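Local atomic coordinates of thioredoxin reductase (Streptococcus pyogenes, PDB entry 5UWY), a protein that probably uses NADPH, through its bound FAD and a redox-active disulfide, to reduce oxidized thioredoxin. Residues A23-L28 / E71-E76. Numbering follows the deposited sequence.
Sequences AARSNL and EKFNVE
R25 lies alongside the ring of F73 where helix 14-25 of the Rossmann-type FAD-binding fold ends, and the turn between helix 59-71 and strand 76-79 closes over that helix end. The aliphatic part does the touching: CG of R25 sits over one face of the F73 ring, 4.2 Å from its centroid and 27° off the normal, a CH-pi contact. Farther out, CD of R25 comes 3.7 Å from CZ of F73. With CG anti to the backbone N (chi1 -162°) and the chain extended, R25 runs beside the ring, and its guanidinium stands nearly perpendicular to it, at 89°, with CZ of F73 at the guanidinium edge. K72 CD lies over the rim of the opposite face. Nearer the sheet, A24 CB packs against F73 CB, comes 3.4 Å from F73 O in van der Waals contact, and meets V75 CG2 at 3.6 Å. V75 also touches I32, while E76 pairs with strand 30-34. Past the ring, R25 crosses into the dimer interface, about 5 Å from a bound FAD: its NH1 donates a hydrogen bond to the backbone O of C136, from the C133-C136 disulfide of the second subunit, and R25 makes a cation-pi contact with F140 of that subunit. K72 NZ forms a salt bridge with D55 of the second subunit. N74 N, closing the type I beta turn from E71, bonds to E71 O at 3.2 Å.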
loop_
_atom_site.group_PDB
_atom_site.type_symbol
_atom_site.label_atom_id
_atom_site.label_comp_id
_atom_site.label_asym_id
_atom_site.label_seq_id
_atom_site.Cartn_x
_atom_site.Cartn_y
_atom_site.Cartn_z
ATOM N N ALA A 23 -5.652 6.376 -11.647
ATOM C CA ALA A 23 -5.730 7.563 -12.493
ATOM C C ALA A 23 -6.729 7.370 -13.626
ATOM O O ALA A 23 -7.559 8.245 -13.893
ATOM C CB ALA A 23 -4.347 7.898 -13.050
ATOM N N ALA A 24 -6.659 6.224 -14.308
ATOM C CA ALA A 24 -7.576 5.965 -15.412
ATOM C C ALA A 24 -9.005 5.794 -14.912
ATOM O O ALA A 24 -9.950 6.286 -15.540
ATOM C CB ALA A 24 -7.130 4.729 -16.188
ATOM N N ARG A 25 -9.180 5.102 -13.783
ATOM C CA ARG A 25 -10.513 4.932 -13.217
ATOM C C ARG A 25 -11.174 6.273 -12.926
ATOM O O ARG A 25 -12.404 6.376 -12.956
ATOM C CB ARG A 25 -10.440 4.087 -11.943
ATOM C CG ARG A 25 -11.768 3.497 -11.511
ATOM C CD ARG A 25 -11.564 2.312 -10.585
ATOM N NE ARG A 25 -12.831 1.694 -10.201
ATOM C CZ ARG A 25 -13.568 2.084 -9.168
ATOM N NH1 ARG A 25 -13.169 3.093 -8.405
ATOM N NH2 ARG A 25 -14.709 1.465 -8.896
ATOM N N SER A 26 -10.378 7.306 -12.652
ATOM C CA SER A 26 -10.884 8.658 -12.457
ATOM C C SER A 26 -11.143 9.386 -13.772
ATOM O O SER A 26 -11.316 10.611 -13.756
ATOM C CB SER A 26 -9.910 9.469 -11.598
ATOM O OG SER A 26 -9.349 8.669 -10.570
ATOM N N ASN A 27 -11.160 8.663 -14.895
ATOM C CA ASN A 27 -11.488 9.217 -16.211
ATOM C C ASN A 27 -10.445 10.245 -16.654
ATOM O O ASN A 27 -10.755 11.399 -16.960
ATOM C CB ASN A 27 -12.896 9.825 -16.218
ATOM C CG ASN A 27 -13.679 9.471 -17.461
ATOM O OD1 ASN A 27 -13.815 8.298 -17.810
ATOM N ND2 ASN A 27 -14.195 10.488 -18.146
ATOM N N LEU A 28 -9.192 9.798 -16.690
ATOM C CA LEU A 28 -8.084 10.618 -17.153
ATOM C C LEU A 28 -7.308 9.870 -18.228
ATOM O O LEU A 28 -7.279 8.634 -18.254
ATOM C CB LEU A 28 -7.142 11.004 -16.001
ATOM C CG LEU A 28 -7.764 11.743 -14.814
ATOM C CD1 LEU A 28 -6.722 11.987 -13.733
ATOM C CD2 LEU A 28 -8.398 13.050 -15.261
ATOM N N GLU A 71 -6.917 -2.607 -19.298
ATOM C CA GLU A 71 -7.517 -2.429 -20.618
ATOM C C GLU A 71 -8.965 -1.968 -20.507
ATOM O O GLU A 71 -9.424 -1.136 -21.298
ATOM C CB GLU A 71 -7.426 -3.730 -21.417
ATOM N N LYS A 72 -9.693 -2.489 -19.517
ATOM C CA LYS A 72 -11.059 -2.047 -19.268
ATOM C C LYS A 72 -11.137 -0.542 -19.028
ATOM O O LYS A 72 -12.136 0.092 -19.385
ATOM C CB LYS A 72 -11.629 -2.821 -18.074
ATOM C CG LYS A 72 -12.720 -2.111 -17.298
ATOM C CD LYS A 72 -12.968 -2.798 -15.962
ATOM C CE LYS A 72 -11.661 -3.008 -15.211
ATOM N NZ LYS A 72 -11.658 -4.216 -14.352
ATOM N N PHE A 73 -10.088 0.053 -18.457
ATOM C CA PHE A 73 -10.083 1.466 -18.094
ATOM C C PHE A 73 -9.307 2.346 -19.073
ATOM O O PHE A 73 -8.949 3.477 -18.725
ATOM C CB PHE A 73 -9.516 1.660 -16.688
ATOM C CG PHE A 73 -10.394 1.128 -15.590
ATOM C CD1 PHE A 73 -11.693 1.582 -15.446
ATOM C CD2 PHE A 73 -9.901 0.212 -14.672
ATOM C CE1 PHE A 73 -12.499 1.108 -14.429
ATOM C CE2 PHE A 73 -10.704 -0.258 -13.644
ATOM C CZ PHE A 73 -12.005 0.187 -13.527
ATOM N N ASN A 74 -9.021 1.845 -20.278
ATOM C CA ASN A 74 -8.444 2.656 -21.363
ATOM C C ASN A 74 -7.016 3.108 -21.078
ATOM O O ASN A 74 -6.571 4.143 -21.579
ATOM C CB ASN A 74 -9.315 3.876 -21.673
ATOM C CG ASN A 74 -10.257 3.626 -22.814
ATOM O OD1 ASN A 74 -11.347 3.090 -22.627
ATOM N ND2 ASN A 74 -9.848 4.025 -24.012
ATOM N N VAL A 75 -6.269 2.329 -20.305
ATOM C CA VAL A 75 -4.856 2.628 -20.118
ATOM C C VAL A 75 -4.122 2.269 -21.400
ATOM O O VAL A 75 -4.163 1.118 -21.847
ATOM C CB VAL A 75 -4.282 1.858 -18.927
ATOM C CG1 VAL A 75 -2.786 2.125 -18.802
ATOM C CG2 VAL A 75 -5.011 2.246 -17.649
ATOM N N GLU A 76 -3.473 3.251 -22.016
ATOM C CA GLU A 76 -2.755 2.960 -23.253
ATOM C C GLU A 76 -1.324 2.538 -22.927
ATOM O O GLU A 76 -0.608 3.238 -22.199
ATOM C CB GLU A 76 -2.783 4.136 -24.226
ATOM C CG GLU A 76 -1.899 3.923 -25.451
ATOM C CD GLU A 76 -2.491 2.935 -26.451
ATOM O OE1 GLU A 76 -1.968 2.824 -27.583
ATOM O OE2 GLU A 76 -3.487 2.266 -26.106
#